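Local coordinates for 1-pyrroline-5-carboxylate dehydrogenase (Thermus thermophilus, PDB 1UZB), which probably catalyses the NAD-dependent oxidation of glutamate semialdehyde, the open form of 1-pyrroline-5-carboxylate, to glutamate in proline breakdown, at residues L108-K113 and E137-I142; R114-T119 and V213-K218; S132-E137 and F185-F190. One frame throughout, in Å; residues are numbered along the deposited sequence.

The three contacts form one continuous cluster in the helices packed round the parallel sheet of the probable NAD-binding domain of this aldehyde dehydrogenase. Contacts 1 and 3 both use helix 128-149 and share E137, and their centres lie about 8 Å apart; the centre of contact 2 is about 10 Å from that of contact 3 and 12 Å from that of contact 1. Contact 1 joins helices 95-111 and 128-149, contact 2 joins 113-124 to 213-226, and contact 3 joins 128-149 to the loop and start of 188-199. Along the chain contact 3 falls between the segments of contact 2, whereas contact 1 crosses both. Helices from 95-149 thus pack with those following strands 165-180 and 203-207, bringing distant sequence into one cluster.

Contact 1: L108-K113 and E137-I142; sequences LMRRRK and EAIDFI
M109 of helix 95-111 reaches across to A138, I139 and I142, which line one side of helix 128-149. Its CB points at the other helix, and CG, anti to the backbone N (chi1 -178°), lies 3.8 Å from I139 CG1. The next atom, SD, comes within 3.6 Å of A138 CB, where a bare methyl leaves room for the bulky sulfur. A bend at chi3 (-76°) then turns the terminal CE to I142 CD1, 4.1 Å away. A flexible, unbranched thioether suits this course past three differently shaped neighbours. The other branch of I139, CG2, meets R110 NH1 at 3.5 Å, the two side chains crossing at about a right angle, while the guanidinium keeps its charge paired with E143 and E9. K113 CD approaches I139 CD1 more distantly, its NZ bound to E9. An alanine at I139 would take away CG1, CG2 and CD1, and would probably open a gap beside M109 CG and SD and take the apolar contact from the R110 guanidinium. T191 of helix 188-199 touches M109, A138 and I142 as well, making this a three-helix junction among the helices of the probable nucleotide-binding domain of the aldehyde dehydrogenase fold.

Contact 2: R114-T119 and V213-K218; sequences RELEAT and VVVGAK
K218 and T119 reach toward each other tip to tip, K218 NZ giving a hydrogen bond of 2.7 Å to T119 OG1. Segments 114-119 and 213-218 run nearly antiparallel (166°), their axes 10.2 Å apart at closest; helix 213-226 follows strand 203-207 in the Rossmann-like part of the aldehyde dehydrogenase fold. The same ammonium makes a weak, long salt bridge with E115, NZ to OE2 3.4 Å, and a water that donates to OE2 and accepts from NZ closes the triangle. Beside the polar end the packing is apolar: T119 CG2 lies 4.0 Å from V215 CB and also touches V214 CG1, while L116 CD2 rests 3.9 Å from K218 CB. Threonine fits because its two branches serve both needs, and lysine because its extended chain carries the ammonium past L116 to T119 and E115. Farther out, R112 holds E115 OE2 in a salt bridge and E33 shares the charge of K218, while E123 accepts from the backbone N of V214 and V215. With T119 OG1 beside the backbone N and CG2 anti to it (chi1 -56°), the methyl faces V215 while the hydroxyl donates to E115 O at 2.8 Å, which T119 N reaches from the opposite face of the carbonyl plane.

Contact 3: S132-E137 and F185-F190; sequences SADVAE and FPVAIF
D134 presses its carboxylate into the turn from F185 to A188, the point where the chain enters helix 188-199. F185 and P186 close the Pro-Trp-Asn-Phe-Pro motif of aldehyde dehydrogenases, whose asparagine in relatives contributes to the oxyanion hole, and the helix is the one after the long strand 165-180. Here the packing is tight. With CG anti to the backbone N (chi1 -169°), the aspartate points OD1 at the first residue of the helix and accepts a hydrogen bond from A188 N, 2.8 Å long and met nearly in line with the C-O bond. The same oxygen lies 3.2 Å from V187 CB. OD2 sits 3.3 Å from F185 CA and against the P186 ring at CD, and carries a salt bridge to K126; that lysine also makes a cation-pi contact with the F185 ring. A short, acidic side chain suits the place, since it satisfies a backbone N-H at a helix start while its second oxygen answers a lysine.

Toward the partly exposed side, where E137, F185 and I189 lie, the fit slackens. The extended chain of E137 passes alongside the A188 methyl, its CB and OE2 each 3.7 Å from A188 CB, but E137 OE2 is 4.3 Å from I189 CG1, and the F185 ring is farther still from OE1. V135 and V187 form a separate edge, loose but buried, CG2 to CG1 at 4.4 Å, V187 touching V215 besides. The small methyl of A188 lets the two backbones come close: A188 CB is 3.3 Å from D134 O.

Contact 1: L108-K113 and E137-I142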
loop_
_atom_site.group_PDB
_atom_site.type_symbol
_atom_site.label_atom_id
_atom_site.label_comp_id
_atom_site.label_asym_id
_atom_site.label_seq_id
_atom_site.Cartn_x
_atom_site.Cartn_y
_atom_site.Cartn_z
ATOM N N LEU A 108 -32.935 -1.081 -8.514
ATOM C CA LEU A 108 -34.245 -1.327 -9.101
ATOM C C LEU A 108 -34.593 -2.813 -9.037
ATOM O O LEU A 108 -35.743 -3.175 -8.778
ATOM C CB LEU A 108 -34.276 -0.832 -10.551
ATOM C CG LEU A 108 -34.153 0.686 -10.718
ATOM C CD1 LEU A 108 -34.047 1.029 -12.197
ATOM C CD2 LEU A 108 -35.359 1.381 -10.088
ATOM N N MET A 109 -33.605 -3.676 -9.266
ATOM C CA MET A 109 -33.853 -5.110 -9.206
ATOM C C MET A 109 -34.164 -5.518 -7.767
ATOM O O MET A 109 -35.053 -6.337 -7.525
ATOM C CB MET A 109 -32.640 -5.891 -9.716
ATOM C CG MET A 109 -32.862 -7.403 -9.735
ATOM S SD MET A 109 -31.533 -8.347 -10.518
ATOM C CE MET A 109 -31.875 -8.032 -12.248
ATOM N N ARG A 110 -33.440 -4.941 -6.811
ATOM C CA ARG A 110 -33.658 -5.260 -5.407
ATOM C C ARG A 110 -35.087 -4.918 -4.976
ATOM O O ARG A 110 -35.697 -5.648 -4.194
ATOM C CB ARG A 110 -32.642 -4.514 -4.532
ATOM C CG ARG A 110 -32.655 -4.933 -3.070
ATOM C CD ARG A 110 -31.581 -4.223 -2.249
ATOM N NE ARG A 110 -30.221 -4.585 -2.647
ATOM C CZ ARG A 110 -29.419 -3.821 -3.383
ATOM N NH1 ARG A 110 -28.197 -4.242 -3.691
ATOM N NH2 ARG A 110 -29.833 -2.636 -3.811
ATOM N N ARG A 111 -35.626 -3.818 -5.491
ATOM C CA ARG A 111 -36.987 -3.426 -5.135
ATOM C C ARG A 111 -38.055 -4.293 -5.803
ATOM O O ARG A 111 -39.222 -4.241 -5.421
ATOM C CB ARG A 111 -37.214 -1.948 -5.465
ATOM C CG ARG A 111 -36.443 -1.020 -4.542
ATOM C CD ARG A 111 -36.352 0.397 -5.067
ATOM N NE ARG A 111 -35.520 1.214 -4.191
ATOM C CZ ARG A 111 -34.673 2.147 -4.615
ATOM N NH1 ARG A 111 -34.540 2.390 -5.912
ATOM N NH2 ARG A 111 -33.945 2.823 -3.736
ATOM N N ARG A 112 -37.660 -5.090 -6.795
ATOM C CA ARG A 112 -38.595 -5.976 -7.493
ATOM C C ARG A 112 -38.263 -7.442 -7.220
ATOM O O ARG A 112 -38.688 -8.337 -7.955
ATOM C CB ARG A 112 -38.554 -5.719 -9.004
ATOM C CG ARG A 112 -39.107 -4.364 -9.418
ATOM C CD ARG A 112 -39.117 -4.195 -10.931
ATOM N NE ARG A 112 -39.977 -5.172 -11.596
ATOM C CZ ARG A 112 -40.237 -5.174 -12.901
ATOM N NH1 ARG A 112 -41.029 -6.100 -13.425
ATOM N NH2 ARG A 112 -39.704 -4.246 -13.684
ATOM N N LYS A 113 -37.518 -7.676 -6.147
ATOM C CA LYS A 113 -37.081 -9.016 -5.773
ATOM C C LYS A 113 -38.180 -10.075 -5.681
ATOM O O LYS A 113 -38.083 -11.126 -6.321
ATOM C CB LYS A 113 -36.308 -8.946 -4.452
ATOM C CG LYS A 113 -35.675 -10.254 -4.007
ATOM C CD LYS A 113 -34.456 -10.007 -3.123
ATOM C CE LYS A 113 -34.770 -9.118 -1.932
ATOM N NZ LYS A 113 -33.594 -9.007 -1.028
ATOM N N GLU A 137 -28.344 -13.656 -6.502
ATOM C CA GLU A 137 -27.108 -13.788 -7.267
ATOM C C GLU A 137 -27.064 -12.753 -8.394
ATOM O O GLU A 137 -26.006 -12.206 -8.689
ATOM C CB GLU A 137 -26.989 -15.198 -7.850
ATOM C CG GLU A 137 -25.669 -15.465 -8.560
ATOM C CD GLU A 137 -25.602 -16.849 -9.176
ATOM O OE1 GLU A 137 -26.024 -17.818 -8.514
ATOM O OE2 GLU A 137 -25.114 -16.971 -10.318
ATOM N N ALA A 138 -28.207 -12.496 -9.028
ATOM C CA ALA A 138 -28.278 -11.510 -10.107
ATOM C C ALA A 138 -27.896 -10.129 -9.567
ATOM O O ALA A 138 -27.118 -9.403 -10.182
ATOM C CB ALA A 138 -29.691 -11.470 -10.690
ATOM N N ILE A 139 -28.461 -9.773 -8.416
ATOM C CA ILE A 139 -28.159 -8.497 -7.787
ATOM C C ILE A 139 -26.660 -8.470 -7.477
ATOM O O ILE A 139 -25.985 -7.468 -7.728
ATOM C CB ILE A 139 -28.986 -8.323 -6.494
ATOM C CG1 ILE A 139 -30.473 -8.203 -6.848
ATOM C CG2 ILE A 139 -28.524 -7.094 -5.736
ATOM C CD1 ILE A 139 -31.404 -8.384 -5.665
ATOM N N ASP A 140 -26.138 -9.582 -6.959
ATOM C CA ASP A 140 -24.712 -9.669 -6.642
ATOM C C ASP A 140 -23.836 -9.407 -7.865
ATOM O O ASP A 140 -22.839 -8.692 -7.769
ATOM C CB ASP A 140 -24.345 -11.045 -6.067
ATOM C CG ASP A 140 -24.807 -11.235 -4.632
ATOM O OD1 ASP A 140 -25.227 -10.249 -3.989
ATOM O OD2 ASP A 140 -24.732 -12.383 -4.140
ATOM N N PHE A 141 -24.184 -9.993 -9.009
ATOM C CA PHE A 141 -23.390 -9.779 -10.218
ATOM C C PHE A 141 -23.323 -8.296 -10.570
ATOM O O PHE A 141 -22.255 -7.775 -10.897
ATOM C CB PHE A 141 -23.977 -10.546 -11.409
ATOM C CG PHE A 141 -23.577 -11.994 -11.471
ATOM C CD1 PHE A 141 -24.538 -12.973 -11.697
ATOM C CD2 PHE A 141 -22.245 -12.381 -11.344
ATOM C CE1 PHE A 141 -24.185 -14.319 -11.799
ATOM C CE2 PHE A 141 -21.881 -13.725 -11.445
ATOM C CZ PHE A 141 -22.853 -14.694 -11.672
ATOM N N ILE A 142 -24.461 -7.613 -10.507
ATOM C CA ILE A 142 -24.496 -6.195 -10.838
ATOM C C ILE A 142 -23.639 -5.381 -9.869
ATOM O O ILE A 142 -22.817 -4.567 -10.292
ATOM C CB ILE A 142 -25.941 -5.655 -10.817
ATOM C CG1 ILE A 142 -26.812 -6.440 -11.803
ATOM C CG2 ILE A 142 -25.942 -4.182 -11.190
ATOM C CD1 ILE A 142 -28.293 -6.112 -11.700
#

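Contact 2: R114-T119 and V213-K218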
loop_
_atom_site.group_PDB
_atom_site.type_symbol
_atom_site.label_atom_id
_atom_site.label_comp_id
_atom_site.label_asym_id
_atom_site.label_seq_id
_atom_site.Cartn_x
_atom_site.Cartn_y
_atom_site.Cartn_z
ATOM N N ARG A 114 -39.224 -9.812 -4.898
ATOM C CA ARG A 114 -40.299 -10.787 -4.742
ATOM C C ARG A 114 -40.991 -11.116 -6.067
ATOM O O ARG A 114 -41.325 -12.275 -6.335
ATOM C CB ARG A 114 -41.323 -10.283 -3.720
ATOM C CG ARG A 114 -40.797 -10.170 -2.285
ATOM C CD ARG A 114 -40.556 -11.540 -1.642
ATOM N NE ARG A 114 -39.158 -11.969 -1.695
ATOM C CZ ARG A 114 -38.191 -11.485 -0.920
ATOM N NH1 ARG A 114 -38.460 -10.547 -0.021
ATOM N NH2 ARG A 114 -36.952 -11.947 -1.034
ATOM N N GLU A 115 -41.201 -10.098 -6.894
ATOM C CA GLU A 115 -41.834 -10.290 -8.195
ATOM C C GLU A 115 -40.983 -11.205 -9.078
ATOM O O GLU A 115 -41.498 -12.121 -9.720
ATOM C CB GLU A 115 -42.012 -8.945 -8.899
ATOM C CG GLU A 115 -42.787 -9.029 -10.202
ATOM C CD GLU A 115 -42.597 -7.803 -11.075
ATOM O OE1 GLU A 115 -42.319 -6.715 -10.529
ATOM O OE2 GLU A 115 -42.732 -7.929 -12.310
ATOM N N LEU A 116 -39.678 -10.945 -9.118
ATOM C CA LEU A 116 -38.778 -11.757 -9.929
ATOM C C LEU A 116 -38.717 -13.196 -9.416
ATOM O O LEU A 116 -38.713 -14.139 -10.204
ATOM C CB LEU A 116 -37.381 -11.130 -9.956
ATOM C CG LEU A 116 -37.295 -9.812 -10.735
ATOM C CD1 LEU A 116 -35.928 -9.184 -10.533
ATOM C CD2 LEU A 116 -37.561 -10.064 -12.215
ATOM N N GLU A 117 -38.685 -13.362 -8.096
ATOM C CA GLU A 117 -38.652 -14.694 -7.505
ATOM C C GLU A 117 -39.923 -15.459 -7.874
ATOM O O GLU A 117 -39.863 -16.618 -8.281
ATOM C CB GLU A 117 -38.534 -14.604 -5.981
ATOM C CG GLU A 117 -37.252 -13.946 -5.483
ATOM C CD GLU A 117 -37.267 -13.704 -3.988
ATOM O OE1 GLU A 117 -38.342 -13.864 -3.374
ATOM O OE2 GLU A 117 -36.208 -13.345 -3.427
ATOM N N ALA A 118 -41.072 -14.797 -7.740
ATOM C CA ALA A 118 -42.354 -15.413 -8.060
ATOM C C ALA A 118 -42.424 -15.806 -9.530
ATOM O O ALA A 118 -43.021 -16.826 -9.883
ATOM C CB ALA A 118 -43.490 -14.457 -7.720
ATOM N N THR A 119 -41.811 -15.000 -10.390
ATOM C CA THR A 119 -41.821 -15.292 -11.815
ATOM C C THR A 119 -40.991 -16.550 -12.077
ATOM O O THR A 119 -41.340 -17.361 -12.930
ATOM C CB THR A 119 -41.281 -14.104 -12.639
ATOM O OG1 THR A 119 -42.045 -12.932 -12.332
ATOM C CG2 THR A 119 -41.406 -14.388 -14.129
ATOM N N VAL A 213 -38.134 -16.981 -21.222
ATOM C CA VAL A 213 -38.230 -15.696 -21.909
ATOM C C VAL A 213 -38.982 -14.610 -21.128
ATOM O O VAL A 213 -38.681 -13.424 -21.265
ATOM C CB VAL A 213 -38.901 -15.851 -23.296
ATOM C CG1 VAL A 213 -38.029 -16.706 -24.196
ATOM C CG2 VAL A 213 -40.284 -16.470 -23.145
ATOM N N VAL A 214 -39.951 -14.999 -20.305
ATOM C CA VAL A 214 -40.704 -14.000 -19.555
ATOM C C VAL A 214 -39.868 -13.301 -18.493
ATOM O O VAL A 214 -39.882 -12.074 -18.394
ATOM C CB VAL A 214 -41.956 -14.608 -18.883
ATOM C CG1 VAL A 214 -42.633 -13.567 -17.998
ATOM C CG2 VAL A 214 -42.930 -15.089 -19.948
ATOM N N VAL A 215 -39.138 -14.068 -17.693
ATOM C CA VAL A 215 -38.327 -13.438 -16.664
ATOM C C VAL A 215 -37.194 -12.618 -17.293
ATOM O O VAL A 215 -36.747 -11.625 -16.719
ATOM C CB VAL A 215 -37.765 -14.472 -15.662
ATOM C CG1 VAL A 215 -36.624 -15.257 -16.285
ATOM C CG2 VAL A 215 -37.330 -13.760 -14.393
ATOM N N GLY A 216 -36.741 -13.029 -18.475
ATOM C CA GLY A 216 -35.703 -12.281 -19.160
ATOM C C GLY A 216 -36.251 -10.920 -19.563
ATOM O O GLY A 216 -35.555 -9.903 -19.497
ATOM N N ALA A 217 -37.511 -10.901 -19.983
ATOM C CA ALA A 217 -38.151 -9.652 -20.370
ATOM C C ALA A 217 -38.259 -8.730 -19.157
ATOM O O ALA A 217 -38.046 -7.526 -19.268
ATOM C CB ALA A 217 -39.533 -9.925 -20.949
ATOM N N LYS A 218 -38.582 -9.296 -17.995
ATOM C CA LYS A 218 -38.699 -8.492 -16.785
ATOM C C LYS A 218 -37.352 -7.900 -16.391
ATOM O O LYS A 218 -37.290 -6.793 -15.854
ATOM C CB LYS A 218 -39.290 -9.317 -15.637
ATOM C CG LYS A 218 -40.745 -9.689 -15.865
ATOM C CD LYS A 218 -41.371 -10.311 -14.627
ATOM C CE LYS A 218 -42.849 -10.592 -14.845
ATOM N NZ LYS A 218 -43.515 -11.013 -13.586
HETATM O O HOH W 1 -45.007 -8.919 -12.791
#

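Contact 3: S132-E137 and F185-F190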
loop_
_atom_site.group_PDB
_atom_site.type_symbol
_atom_site.label_atom_id
_atom_site.label_comp_id
_atom_site.label_asym_id
_atom_site.label_seq_id
_atom_site.Cartn_x
_atom_site.Cartn_y
_atom_site.Cartn_z
ATOM N N SER A 132 -35.244 -17.288 -4.631
ATOM C CA SER A 132 -34.616 -16.168 -3.937
ATOM C C SER A 132 -33.103 -16.157 -4.156
ATOM O O SER A 132 -32.506 -15.096 -4.346
ATOM C CB SER A 132 -34.931 -16.224 -2.442
ATOM O OG SER A 132 -34.390 -15.105 -1.767
ATOM N N ALA A 133 -32.480 -17.330 -4.135
ATOM C CA ALA A 133 -31.037 -17.410 -4.342
ATOM C C ALA A 133 -30.657 -16.923 -5.738
ATOM O O ALA A 133 -29.631 -16.270 -5.918
ATOM C CB ALA A 133 -30.556 -18.845 -4.139
ATOM N N ASP A 134 -31.497 -17.244 -6.717
ATOM C CA ASP A 134 -31.280 -16.868 -8.112
ATOM C C ASP A 134 -31.271 -15.341 -8.241
ATOM O O ASP A 134 -30.313 -14.754 -8.746
ATOM C CB ASP A 134 -32.400 -17.485 -8.970
ATOM C CG ASP A 134 -32.142 -17.388 -10.466
ATOM O OD1 ASP A 134 -31.709 -16.321 -10.942
ATOM O OD2 ASP A 134 -32.408 -18.386 -11.173
ATOM N N VAL A 135 -32.331 -14.693 -7.769
ATOM C CA VAL A 135 -32.412 -13.240 -7.856
ATOM C C VAL A 135 -31.308 -12.560 -7.043
ATOM O O VAL A 135 -30.745 -11.545 -7.474
ATOM C CB VAL A 135 -33.796 -12.740 -7.391
ATOM C CG1 VAL A 135 -33.850 -11.222 -7.452
ATOM C CG2 VAL A 135 -34.885 -13.338 -8.285
ATOM N N ALA A 136 -30.993 -13.112 -5.874
ATOM C CA ALA A 136 -29.942 -12.548 -5.034
ATOM C C ALA A 136 -28.606 -12.571 -5.777
ATOM O O ALA A 136 -27.828 -11.621 -5.700
ATOM C CB ALA A 136 -29.837 -13.333 -3.733
ATOM N N GLU A 137 -28.344 -13.656 -6.502
ATOM C CA GLU A 137 -27.108 -13.788 -7.267
ATOM C C GLU A 137 -27.064 -12.753 -8.394
ATOM O O GLU A 137 -26.006 -12.206 -8.689
ATOM C CB GLU A 137 -26.989 -15.198 -7.850
ATOM C CG GLU A 137 -25.669 -15.465 -8.560
ATOM C CD GLU A 137 -25.602 -16.849 -9.176
ATOM O OE1 GLU A 137 -26.024 -17.818 -8.514
ATOM O OE2 GLU A 137 -25.114 -16.971 -10.318
ATOM N N PHE A 185 -30.816 -20.655 -14.557
ATOM C CA PHE A 185 -30.572 -19.471 -13.730
ATOM C C PHE A 185 -30.830 -18.309 -14.676
ATOM O O PHE A 185 -29.930 -17.537 -15.000
ATOM C CB PHE A 185 -29.139 -19.434 -13.198
ATOM C CG PHE A 185 -28.885 -20.424 -12.103
ATOM C CD1 PHE A 185 -28.445 -21.710 -12.397
ATOM C CD2 PHE A 185 -29.129 -20.085 -10.774
ATOM C CE1 PHE A 185 -28.253 -22.649 -11.381
ATOM C CE2 PHE A 185 -28.943 -21.014 -9.753
ATOM C CZ PHE A 185 -28.504 -22.300 -10.059
ATOM N N PRO A 186 -32.092 -18.173 -15.124
ATOM C CA PRO A 186 -32.556 -17.142 -16.053
ATOM C C PRO A 186 -32.582 -15.701 -15.584
ATOM O O PRO A 186 -32.896 -14.801 -16.364
ATOM C CB PRO A 186 -33.923 -17.659 -16.469
ATOM C CG PRO A 186 -34.425 -18.255 -15.219
ATOM C CD PRO A 186 -33.228 -18.985 -14.647
ATOM N N VAL A 187 -32.296 -15.475 -14.308
ATOM C CA VAL A 187 -32.207 -14.109 -13.821
ATOM C C VAL A 187 -30.728 -13.883 -13.506
ATOM O O VAL A 187 -30.103 -12.993 -14.066
ATOM C CB VAL A 187 -33.055 -13.857 -12.554
ATOM C CG1 VAL A 187 -32.851 -12.418 -12.081
ATOM C CG2 VAL A 187 -34.525 -14.087 -12.860
ATOM N N ALA A 188 -30.161 -14.732 -12.654
ATOM C CA ALA A 188 -28.759 -14.608 -12.262
ATOM C C ALA A 188 -27.726 -14.651 -13.392
ATOM O O ALA A 188 -27.004 -13.681 -13.608
ATOM C CB ALA A 188 -28.417 -15.673 -11.227
ATOM N N ILE A 189 -27.636 -15.776 -14.096
ATOM C CA ILE A 189 -26.648 -15.902 -15.166
ATOM C C ILE A 189 -26.975 -15.006 -16.361
ATOM O O ILE A 189 -26.082 -14.442 -16.987
ATOM C CB ILE A 189 -26.491 -17.377 -15.575
ATOM C CG1 ILE A 189 -25.916 -18.157 -14.387
ATOM C CG2 ILE A 189 -25.566 -17.508 -16.782
ATOM C CD1 ILE A 189 -25.748 -19.637 -14.634
ATOM N N PHE A 190 -28.260 -14.869 -16.662
ATOM C CA PHE A 190 -28.716 -13.999 -17.740
ATOM C C PHE A 190 -28.166 -12.594 -17.451
ATOM O O PHE A 190 -27.547 -11.962 -18.303
ATOM C CB PHE A 190 -30.249 -13.987 -17.742
ATOM C CG PHE A 190 -30.866 -13.117 -18.801
ATOM C CD1 PHE A 190 -30.908 -13.532 -20.127
ATOM C CD2 PHE A 190 -31.450 -11.902 -18.461
ATOM C CE1 PHE A 190 -31.531 -12.749 -21.102
ATOM C CE2 PHE A 190 -32.075 -11.110 -19.426
ATOM C CZ PHE A 190 -32.117 -11.536 -20.749
#